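Local coordinates for protein CdiA toxin (Cupriavidus taiwanensis, PDB 5T87) that probably acts as the C-terminal toxin domain of a contact-dependent growth inhibition protein and is bound by its CdiI immunity protein, at residues P4-S14 with S26-F37. Sequence-based numbering, arbitrary orientation.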
loop_
_atom_site.group_PDB
_atom_site.type_symbol
_atom_site.label_atom_id
_atom_site.label_comp_id
_atom_site.label_asym_id
_atom_site.label_seq_id
_atom_site.Cartn_x
_atom_site.Cartn_y
_atom_site.Cartn_z
ATOM N N PRO E 4 -3.251 3.467 -12.441
ATOM C CA PRO E 4 -2.854 2.907 -13.751
ATOM C C PRO E 4 -3.951 2.951 -14.810
ATOM O O PRO E 4 -5.136 2.975 -14.469
ATOM C CB PRO E 4 -2.512 1.447 -13.426
ATOM C CG PRO E 4 -2.115 1.466 -12.003
ATOM C CD PRO E 4 -2.949 2.529 -11.343
ATOM N N SER E 5 -3.547 2.945 -16.080
ATOM C CA SER E 5 -4.495 2.910 -17.204
ATOM C C SER E 5 -5.152 1.525 -17.374
ATOM O O SER E 5 -6.377 1.433 -17.482
ATOM C CB SER E 5 -3.813 3.346 -18.508
ATOM O OG SER E 5 -2.758 2.466 -18.860
ATOM N N ASN E 6 -4.344 0.462 -17.366
ATOM C CA ASN E 6 -4.827 -0.895 -17.674
ATOM C C ASN E 6 -4.676 -1.855 -16.472
ATOM O O ASN E 6 -3.960 -2.858 -16.536
ATOM C CB ASN E 6 -4.106 -1.415 -18.931
ATOM C CG ASN E 6 -4.198 -0.438 -20.105
ATOM O OD1 ASN E 6 -5.268 0.102 -20.395
ATOM N ND2 ASN E 6 -3.068 -0.194 -20.772
ATOM N N GLY E 7 -5.386 -1.540 -15.389
ATOM C CA GLY E 7 -5.248 -2.238 -14.099
ATOM C C GLY E 7 -5.356 -3.757 -14.110
ATOM O O GLY E 7 -4.472 -4.457 -13.594
ATOM N N GLN E 8 -6.427 -4.271 -14.711
ATOM C CA GLN E 8 -6.717 -5.706 -14.652
ATOM C C GLN E 8 -5.643 -6.564 -15.351
ATOM O O GLN E 8 -5.065 -7.457 -14.723
ATOM C CB GLN E 8 -8.129 -5.987 -15.195
ATOM C CG GLN E 8 -8.656 -7.396 -14.967
ATOM C CD GLN E 8 -8.628 -7.814 -13.508
ATOM O OE1 GLN E 8 -9.340 -7.256 -12.681
ATOM N NE2 GLN E 8 -7.805 -8.798 -13.190
ATOM N N SER E 9 -5.346 -6.262 -16.619
ATOM C CA SER E 9 -4.376 -7.055 -17.411
ATOM C C SER E 9 -2.915 -6.893 -16.945
ATOM O O SER E 9 -2.121 -7.845 -16.988
ATOM C CB SER E 9 -4.504 -6.736 -18.909
ATOM O OG SER E 9 -4.382 -5.347 -19.166
ATOM N N VAL E 10 -2.575 -5.689 -16.495
ATOM C CA VAL E 10 -1.258 -5.408 -15.913
ATOM C C VAL E 10 -1.052 -6.169 -14.586
ATOM O O VAL E 10 0.055 -6.654 -14.316
ATOM C CB VAL E 10 -1.050 -3.888 -15.707
ATOM C CG1 VAL E 10 0.264 -3.612 -14.992
ATOM C CG2 VAL E 10 -1.063 -3.147 -17.047
ATOM N N LEU E 11 -2.111 -6.266 -13.773
ATOM C CA LEU E 11 -2.105 -7.094 -12.556
ATOM C C LEU E 11 -1.913 -8.577 -12.864
ATOM O O LEU E 11 -1.101 -9.234 -12.216
ATOM C CB LEU E 11 -3.404 -6.891 -11.754
ATOM C CG LEU E 11 -3.683 -7.748 -10.503
ATOM C CD1 LEU E 11 -2.547 -7.667 -9.499
ATOM C CD2 LEU E 11 -4.995 -7.322 -9.856
ATOM N N GLU E 12 -2.665 -9.098 -13.840
ATOM C CA GLU E 12 -2.573 -10.526 -14.220
ATOM C C GLU E 12 -1.162 -10.905 -14.706
ATOM O O GLU E 12 -0.633 -11.940 -14.308
ATOM C CB GLU E 12 -3.651 -10.898 -15.246
ATOM C CG GLU E 12 -5.062 -10.921 -14.655
ATOM C CD GLU E 12 -6.195 -10.978 -15.689
ATOM O OE1 GLU E 12 -5.932 -10.849 -16.899
ATOM O OE2 GLU E 12 -7.374 -11.141 -15.302
ATOM N N ASN E 13 -0.527 -10.037 -15.495
ATOM C CA ASN E 13 0.850 -10.274 -15.943
ATOM C C ASN E 13 1.912 -9.715 -14.969
ATOM O O ASN E 13 3.030 -9.427 -15.393
ATOM C CB ASN E 13 1.068 -9.706 -17.369
ATOM C CG ASN E 13 0.146 -10.339 -18.408
ATOM O OD1 ASN E 13 -0.697 -9.657 -18.985
ATOM N ND2 ASN E 13 0.300 -11.648 -18.648
ATOM N N SER E 14 1.581 -9.573 -13.680
ATOM C CA SER E 14 2.522 -9.045 -12.664
ATOM C C SER E 14 3.275 -10.179 -11.965
ATOM O O SER E 14 2.924 -11.338 -12.120
ATOM C CB SER E 14 1.787 -8.189 -11.619
ATOM O OG SER E 14 0.964 -8.972 -10.769
ATOM N N SER E 26 4.715 -4.875 -11.942
ATOM C CA SER E 26 4.580 -5.126 -13.388
ATOM C C SER E 26 4.993 -3.896 -14.215
ATOM O O SER E 26 5.376 -2.859 -13.655
ATOM C CB SER E 26 3.134 -5.504 -13.709
ATOM O OG SER E 26 3.038 -6.230 -14.923
ATOM N N VAL E 27 4.911 -4.020 -15.540
ATOM C CA VAL E 27 5.099 -2.883 -16.455
ATOM C C VAL E 27 4.012 -2.917 -17.534
ATOM O O VAL E 27 3.716 -3.978 -18.079
ATOM C CB VAL E 27 6.529 -2.855 -17.065
ATOM C CG1 VAL E 27 6.844 -4.130 -17.839
ATOM C CG2 VAL E 27 6.727 -1.626 -17.944
ATOM N N ASP E 28 3.408 -1.764 -17.821
ATOM C CA ASP E 28 2.332 -1.682 -18.809
ATOM C C ASP E 28 2.959 -1.790 -20.210
ATOM O O ASP E 28 3.745 -0.915 -20.585
ATOM C CB ASP E 28 1.558 -0.365 -18.650
ATOM C CG ASP E 28 0.164 -0.419 -19.261
ATOM O OD1 ASP E 28 0.007 -0.975 -20.372
ATOM O OD2 ASP E 28 -0.777 0.108 -18.630
ATOM N N PRO E 29 2.636 -2.866 -20.977
ATOM C CA PRO E 29 3.223 -2.956 -22.327
ATOM C C PRO E 29 2.808 -1.781 -23.209
ATOM O O PRO E 29 3.634 -1.261 -23.960
ATOM C CB PRO E 29 2.667 -4.278 -22.888
ATOM C CG PRO E 29 2.097 -5.009 -21.724
ATOM C CD PRO E 29 1.679 -3.963 -20.735
ATOM N N GLN E 30 1.546 -1.363 -23.086
ATOM C CA GLN E 30 1.027 -0.210 -23.819
ATOM C C GLN E 30 1.653 1.119 -23.362
ATOM O O GLN E 30 2.500 1.658 -24.071
ATOM C CB GLN E 30 -0.497 -0.152 -23.731
ATOM C CG GLN E 30 -1.186 -1.309 -24.429
ATOM C CD GLN E 30 -2.644 -1.426 -24.033
ATOM O OE1 GLN E 30 -2.965 -1.771 -22.896
ATOM N NE2 GLN E 30 -3.539 -1.138 -24.974
ATOM N N THR E 31 1.267 1.633 -22.193
ATOM C CA THR E 31 1.692 2.983 -21.768
ATOM C C THR E 31 3.127 3.072 -21.205
ATOM O O THR E 31 3.623 4.180 -20.984
ATOM C CB THR E 31 0.721 3.629 -20.744
ATOM O OG1 THR E 31 0.851 2.989 -19.470
ATOM C CG2 THR E 31 -0.736 3.552 -21.224
ATOM N N GLY E 32 3.776 1.932 -20.945
ATOM C CA GLY E 32 5.184 1.922 -20.499
ATOM C C GLY E 32 5.463 2.275 -19.039
ATOM O O GLY E 32 6.622 2.290 -18.619
ATOM N N GLU E 33 4.415 2.549 -18.263
ATOM C CA GLU E 33 4.556 2.923 -16.851
ATOM C C GLU E 33 4.878 1.703 -15.973
ATOM O O GLU E 33 4.521 0.574 -16.320
ATOM C CB GLU E 33 3.271 3.611 -16.369
ATOM C CG GLU E 33 2.067 2.674 -16.211
ATOM C CD GLU E 33 0.710 3.333 -16.453
ATOM O OE1 GLU E 33 0.647 4.559 -16.708
ATOM O OE2 GLU E 33 -0.312 2.607 -16.398
ATOM N N PHE E 34 5.572 1.940 -14.857
ATOM C CA PHE E 34 5.859 0.901 -13.860
ATOM C C PHE E 34 4.817 0.972 -12.750
ATOM O O PHE E 34 4.507 2.064 -12.258
ATOM C CB PHE E 34 7.261 1.071 -13.271
ATOM C CG PHE E 34 8.350 1.061 -14.304
ATOM C CD1 PHE E 34 8.683 -0.121 -14.968
ATOM C CD2 PHE E 34 9.041 2.233 -14.629
ATOM C CE1 PHE E 34 9.684 -0.134 -15.934
ATOM C CE2 PHE E 34 10.042 2.224 -15.591
ATOM C CZ PHE E 34 10.363 1.040 -16.246
ATOM N N VAL E 35 4.295 -0.198 -12.357
ATOM C CA VAL E 35 3.136 -0.305 -11.444
ATOM C C VAL E 35 3.384 -1.237 -10.254
ATOM O O VAL E 35 3.812 -2.381 -10.440
ATOM C CB VAL E 35 1.872 -0.811 -12.178
ATOM C CG1 VAL E 35 0.648 -0.713 -11.266
ATOM C CG2 VAL E 35 1.642 -0.027 -13.466
ATOM N N VAL E 36 3.087 -0.731 -9.050
ATOM C CA VAL E 36 3.176 -1.485 -7.794
ATOM C C VAL E 36 1.767 -1.838 -7.314
ATOM O O VAL E 36 0.890 -0.962 -7.233
ATOM C CB VAL E 36 3.873 -0.664 -6.693
ATOM C CG1 VAL E 36 3.886 -1.424 -5.363
ATOM C CG2 VAL E 36 5.287 -0.274 -7.106
ATOM N N PHE E 37 1.576 -3.117 -6.977
ATOM C CA PHE E 37 0.291 -3.654 -6.540
ATOM C C PHE E 37 0.384 -4.210 -5.142
ATOM O O PHE E 37 1.330 -4.922 -4.831
ATOM C CB PHE E 37 -0.119 -4.806 -7.445
ATOM C CG PHE E 37 -0.452 -4.390 -8.839
ATOM C CD1 PHE E 37 -1.659 -3.751 -9.112
ATOM C CD2 PHE E 37 0.424 -4.656 -9.891
ATOM C CE1 PHE E 37 -1.984 -3.362 -10.404
ATOM C CE2 PHE E 37 0.099 -4.280 -11.190
ATOM C CZ PHE E 37 -1.109 -3.631 -11.443
#
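Val-10 turns its side chain from helix 7-12 toward Ser-26, Asp-28, Val-35 and Phe-37 of the hairpin of strands 21-27 and 34-41. CB is the branch point from which its two methyls go separate ways. With CG1 anti to the backbone N, Val-10 CG1 lies 3.7 Å from Ser-26 CB. Val-10 CG1 is also 3.8 Å from Phe-37 CZ, at the ring edge and in its plane, and it touches Val-35 CG2 more loosely. The other methyl, CG2, rests against the Asp-28 carboxylate instead, with Val-10 CG2 3.6 Å from Asp-28 OD2. Leu-11 supplies a face contact: its CD1 stands 4.1 Å from the Phe-37 ring centroid, 18° off the ring normal, which qualifies as CH-pi. Val-35 CG1 approaches the opposite face, so a methyl lies against each face, both offset toward the rim, Val-35 CG1 coming from the same strand as the ring.

The axes of helix 7-12 and strand 34-37 run 79° apart, so the helix lies nearly crosswise on a four-stranded antiparallel sheet of order 15-18, 21-27, 34-41, 44-50. Strands 21-27 and 34-41 pair through reciprocal backbone bonds between Ser-26 and Val-35. The CdiI immunity protein chain packs next to the helix, where its Tyr-5 meets Pro-4 and Phe-37.

Polar bonds join the two ends of the helix to the hairpin. Ahead of it, Asn-6 ND2 donates to Asp-28 OD1 over 3.2 Å; the acceptor sits nearly in the amide plane and presents its syn lone pair, although the amide and carboxylate planes are steeply inclined. Ser-5 N bonds to Glu-33 OE2 at 3.3 Å and 167°, again on a syn lone pair. Near the C-terminal end, Ser-26 OG donates to Val-10 O over 3.1 Å.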